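PDB 4XAL: tegument protein VP22 from Human herpesvirus 1, which helps viral mRNAs accumulate and be translated late in infection, modulates the RNase activity of the host-shutoff protein UL41 and stabilises microtubules. Local coordinates for residues L26-A31 / N100-A105; V55-A60 / R104-V109. All coordinates share one frame; numbering follows the deposited sequence.

Contact 1. Residues L26-A31 / N100-A105; sequences LHFSTA and NLLQRA
Phe28 and Leu102 each hold CG beside the backbone N and anti to the carbonyl carbon (chi1 -64° and -61°), and these settings carry the phenyl ring of the one onto a methyl group of the other. Leu102 CD1 lies over one face of the ring, displaced toward its rim: it is 3.7 Å from the ring centroid, 22° off the normal, and its nearest ring atoms are CD2 and CE2, with CE2 at 3.5 Å. This is a CH-pi contact, in which a methyl group fits the flat aromatic surface. The second branch, CD2, reaches the same ring, 4.0 Å from Phe28 CZ, and Leu26 CB, 4.3 Å away.

The branched end of Leu102 thus reaches several residues of the loop segment 26-31. CD1 also meets the backbone there, 3.5 Å from Leu26 O and 3.6 Å from His27 CA. One helix turn further on, Ala105 presents only its methyl, and Leu26 CD1 reaches it loosely, 4.4 Å from CB. The buried Leu26 is turned toward the helix and also lies against Arg57 of helix 41-74, while Leu102 rests on Ala54 of that helix.

No hydrogen bond joins 26-31 to 100-105. Leu26 N donates instead to the next helical residue, at Asn106 OD1, and Ser29 N to Asn47 OD1 of helix 41-74. Within the loop, Ser29 OG accepts from Ala31 N in an ST turn. The chemistry here is therefore apolar and dispersive, and the directional bonds that probably help fix this loop lie around it.

Contact 2. Residues V55-A60 / R104-V109; sequences VGRLAA and RANELV
Leu58 and Leu108 converge from the two segments, their CD2 methyls 4.0 Å apart, while the side chain of Arg57 touches Leu108 only through CB and runs on away from the pair. Leu58 lies over the backbone of the short helix at Arg104 and Ala105: CD1 is 4.1 Å from Ala105 CB, and CD2 is 4.0 Å from Arg104 CB. The single methyl of Ala105 suits this place, where its CA comes within 5.7 Å of Leu58 CA. Leu108 sends CD2 toward the backbone of helix 41-74, 3.6 Å from Arg57 O.

The Arg57 chain is stretched from CG to NE (chi2 -164°, chi3 -165°), which carries its guanidinium toward Ala105 and Asn106. There Ala105 O lies at the edge of the guanidinium, near its plane, but 3.8 Å from NH1. Asn106 OD1 approaches obliquely, with the amide and guanidinium planes 56° apart. Neither oxygen is hydrogen-bonded to Arg57; its NH2 donates to Arg24 O, and Asn106 OD1 accepts from Leu26 N. Arg104, bent at chi2 and chi3, leads away from Leu58 to Glu107 in a salt bridge with long, weak bonds.

Both segments fall within the mapped gE-interacting region of VP22. Helix 101-107 packs on the middle of the long helix 41-74, where Ala105 also touches Ala54 and Leu108 touches Met61. Leu58 also meets Val95, just after strand 91-94.

How the contacts relate
From the N terminus, the chain runs through the loop 26-31, enters the long helix 41-74, passes helix 79-88 and strand 91-94, and returns on helix 101-107. Contact 1 closes the wider loop, with 68 residues between its segments; contact 2 starts within it, on the long helix, and has 43. Both finish on the same stretch of chain, sharing Arg104 and Ala105, so contact 2 neither nests fully in contact 1 nor crosses it cleanly. The two are continuous in space: Leu101 CD1 packs 3.5 Å from Leu58 CD1. Together they join the loop before helix 41-74, the long helix and helix 101-107 of the VP22 core domain.

Contact 1. Residues L26-A31 / N100-A105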
# COMPACT_ATOMS: atom_id res chain seq x y z
N LEU A 26 -11.78 -2.09 -3.37
CA LEU A 26 -12.04 -0.82 -2.70
C LEU A 26 -12.77 0.15 -3.59
O LEU A 26 -12.35 0.42 -4.71
CB LEU A 26 -10.72 -0.19 -2.23
CG LEU A 26 -9.95 -1.07 -1.25
CD1 LEU A 26 -8.58 -0.49 -0.98
CD2 LEU A 26 -10.74 -1.22 0.04
N HIS A 27 -13.87 0.69 -3.08
CA HIS A 27 -14.62 1.74 -3.77
C HIS A 27 -15.20 2.73 -2.78
O HIS A 27 -15.64 2.34 -1.70
CB HIS A 27 -15.76 1.13 -4.60
CG HIS A 27 -15.29 0.20 -5.66
ND1 HIS A 27 -14.67 0.64 -6.80
CD2 HIS A 27 -15.33 -1.15 -5.74
CE1 HIS A 27 -14.34 -0.40 -7.55
NE2 HIS A 27 -14.74 -1.50 -6.93
N PHE A 28 -15.21 4.01 -3.13
CA PHE A 28 -15.87 5.00 -2.31
C PHE A 28 -17.39 4.84 -2.44
O PHE A 28 -17.88 4.24 -3.38
CB PHE A 28 -15.43 6.41 -2.69
CG PHE A 28 -13.96 6.66 -2.43
CD1 PHE A 28 -13.44 6.49 -1.15
CD2 PHE A 28 -13.12 7.03 -3.45
CE1 PHE A 28 -12.09 6.71 -0.89
CE2 PHE A 28 -11.78 7.25 -3.21
CZ PHE A 28 -11.26 7.09 -1.94
N SER A 29 -18.11 5.37 -1.46
CA SER A 29 -19.55 5.15 -1.38
C SER A 29 -20.26 5.74 -2.58
O SER A 29 -19.88 6.80 -3.08
CB SER A 29 -20.11 5.74 -0.10
OG SER A 29 -21.52 5.67 -0.11
N THR A 30 -21.30 5.05 -3.04
CA THR A 30 -22.10 5.55 -4.15
C THR A 30 -23.35 6.24 -3.62
O THR A 30 -24.19 6.71 -4.38
CB THR A 30 -22.51 4.41 -5.12
OG1 THR A 30 -23.13 3.36 -4.37
CG2 THR A 30 -21.29 3.86 -5.84
N ALA A 31 -23.46 6.31 -2.30
CA ALA A 31 -24.63 6.88 -1.65
C ALA A 31 -24.84 8.38 -1.93
O ALA A 31 -25.97 8.79 -2.21
CB ALA A 31 -24.58 6.62 -0.16
N ASN A 100 -6.13 7.82 -9.54
CA ASN A 100 -6.13 6.38 -9.79
C ASN A 100 -5.87 5.53 -8.55
O ASN A 100 -5.69 4.32 -8.67
CB ASN A 100 -5.07 6.04 -10.84
CG ASN A 100 -5.39 6.65 -12.19
OD1 ASN A 100 -6.52 6.56 -12.67
ND2 ASN A 100 -4.39 7.28 -12.80
N LEU A 101 -5.85 6.16 -7.37
CA LEU A 101 -5.52 5.47 -6.12
C LEU A 101 -6.23 4.12 -5.94
O LEU A 101 -5.58 3.10 -5.75
CB LEU A 101 -5.85 6.35 -4.91
CG LEU A 101 -5.58 5.71 -3.54
CD1 LEU A 101 -4.08 5.63 -3.27
CD2 LEU A 101 -6.26 6.51 -2.45
N LEU A 102 -7.56 4.11 -6.01
CA LEU A 102 -8.30 2.86 -5.75
C LEU A 102 -8.07 1.81 -6.85
O LEU A 102 -7.90 0.61 -6.56
CB LEU A 102 -9.80 3.13 -5.60
CG LEU A 102 -10.23 4.06 -4.45
CD1 LEU A 102 -11.72 3.86 -4.18
CD2 LEU A 102 -9.41 3.82 -3.19
N GLN A 103 -8.12 2.25 -8.10
CA GLN A 103 -7.84 1.38 -9.23
C GLN A 103 -6.51 0.65 -9.05
O GLN A 103 -6.43 -0.57 -9.17
CB GLN A 103 -7.82 2.20 -10.52
CG GLN A 103 -7.21 1.48 -11.71
CD GLN A 103 -8.25 0.88 -12.63
OE1 GLN A 103 -9.33 1.45 -12.82
NE2 GLN A 103 -7.94 -0.28 -13.20
N ARG A 104 -5.47 1.42 -8.72
CA ARG A 104 -4.14 0.85 -8.55
C ARG A 104 -4.10 -0.12 -7.39
O ARG A 104 -3.44 -1.16 -7.47
CB ARG A 104 -3.10 1.96 -8.34
CG ARG A 104 -2.93 2.96 -9.47
CD ARG A 104 -2.15 2.39 -10.64
NE ARG A 104 -3.06 1.99 -11.71
CZ ARG A 104 -3.43 2.79 -12.70
NH1 ARG A 104 -2.97 4.03 -12.76
NH2 ARG A 104 -4.27 2.34 -13.64
N ALA A 105 -4.77 0.22 -6.29
CA ALA A 105 -4.80 -0.65 -5.13
C ALA A 105 -5.56 -1.95 -5.42
O ALA A 105 -5.24 -3.00 -4.88
CB ALA A 105 -5.43 0.05 -3.95

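Contact 2. Residues V55-A60 / R104-V109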
# COMPACT_ATOMS: atom_id res chain seq x y z
N VAL A 55 -4.20 3.27 0.51
CA VAL A 55 -2.87 3.79 0.73
C VAL A 55 -2.01 2.70 1.38
O VAL A 55 -0.88 2.45 0.94
CB VAL A 55 -2.90 5.06 1.62
CG1 VAL A 55 -1.52 5.40 2.12
CG2 VAL A 55 -3.49 6.22 0.81
N GLY A 56 -2.55 2.03 2.39
CA GLY A 56 -1.83 0.97 3.07
C GLY A 56 -1.45 -0.19 2.16
O GLY A 56 -0.33 -0.71 2.24
N ARG A 57 -2.38 -0.61 1.31
CA ARG A 57 -2.11 -1.70 0.37
C ARG A 57 -1.01 -1.39 -0.61
O ARG A 57 -0.16 -2.23 -0.89
CB ARG A 57 -3.37 -2.05 -0.43
CG ARG A 57 -4.42 -2.77 0.32
CD ARG A 57 -5.38 -3.37 -0.72
NE ARG A 57 -6.63 -3.79 -0.13
CZ ARG A 57 -7.71 -4.06 -0.85
NH1 ARG A 57 -7.66 -3.95 -2.17
NH2 ARG A 57 -8.82 -4.43 -0.24
N LEU A 58 -1.06 -0.19 -1.19
CA LEU A 58 -0.04 0.22 -2.13
C LEU A 58 1.32 0.33 -1.45
O LEU A 58 2.34 -0.06 -2.02
CB LEU A 58 -0.41 1.55 -2.78
CG LEU A 58 -1.56 1.35 -3.78
CD1 LEU A 58 -2.32 2.65 -4.02
CD2 LEU A 58 -0.99 0.81 -5.08
N ALA A 59 1.34 0.89 -0.25
CA ALA A 59 2.59 1.00 0.49
C ALA A 59 3.17 -0.39 0.76
O ALA A 59 4.36 -0.62 0.55
CB ALA A 59 2.39 1.73 1.78
N ALA A 60 2.32 -1.30 1.22
CA ALA A 60 2.78 -2.69 1.47
C ALA A 60 3.35 -3.30 0.20
O ALA A 60 4.42 -3.91 0.22
CB ALA A 60 1.63 -3.55 2.01
N ARG A 104 -5.47 1.42 -8.72
CA ARG A 104 -4.14 0.85 -8.55
C ARG A 104 -4.10 -0.12 -7.39
O ARG A 104 -3.44 -1.16 -7.47
CB ARG A 104 -3.10 1.96 -8.34
CG ARG A 104 -2.93 2.96 -9.47
CD ARG A 104 -2.15 2.39 -10.64
NE ARG A 104 -3.06 1.99 -11.71
CZ ARG A 104 -3.43 2.79 -12.70
NH1 ARG A 104 -2.97 4.03 -12.76
NH2 ARG A 104 -4.27 2.34 -13.64
N ALA A 105 -4.77 0.22 -6.29
CA ALA A 105 -4.80 -0.65 -5.13
C ALA A 105 -5.56 -1.95 -5.42
O ALA A 105 -5.24 -3.00 -4.88
CB ALA A 105 -5.43 0.05 -3.95
N ASN A 106 -6.58 -1.87 -6.28
CA ASN A 106 -7.38 -3.05 -6.58
C ASN A 106 -6.68 -3.99 -7.57
O ASN A 106 -6.97 -5.18 -7.60
CB ASN A 106 -8.75 -2.66 -7.14
CG ASN A 106 -9.65 -2.06 -6.09
OD1 ASN A 106 -9.49 -2.34 -4.90
ND2 ASN A 106 -10.59 -1.22 -6.51
N GLU A 107 -5.79 -3.42 -8.37
CA GLU A 107 -5.04 -4.17 -9.37
C GLU A 107 -4.02 -5.11 -8.75
O GLU A 107 -3.58 -6.07 -9.39
CB GLU A 107 -4.30 -3.22 -10.32
CG GLU A 107 -5.16 -2.54 -11.33
CD GLU A 107 -4.37 -1.55 -12.15
OE1 GLU A 107 -3.17 -1.35 -11.84
OE2 GLU A 107 -4.94 -0.97 -13.10
N LEU A 108 -3.64 -4.83 -7.51
CA LEU A 108 -2.61 -5.58 -6.80
C LEU A 108 -2.94 -7.06 -6.65
O LEU A 108 -4.10 -7.43 -6.47
CB LEU A 108 -2.38 -4.99 -5.41
CG LEU A 108 -1.32 -3.90 -5.21
CD1 LEU A 108 -1.11 -3.11 -6.47
CD2 LEU A 108 -1.67 -2.99 -4.04
N VAL A 109 -1.92 -7.90 -6.73
CA VAL A 109 -2.08 -9.33 -6.46
C VAL A 109 -1.17 -9.76 -5.30
O VAL A 109 -0.07 -9.23 -5.16
CB VAL A 109 -1.76 -10.18 -7.72
CG1 VAL A 109 -2.21 -11.62 -7.52
CG2 VAL A 109 -2.43 -9.58 -8.95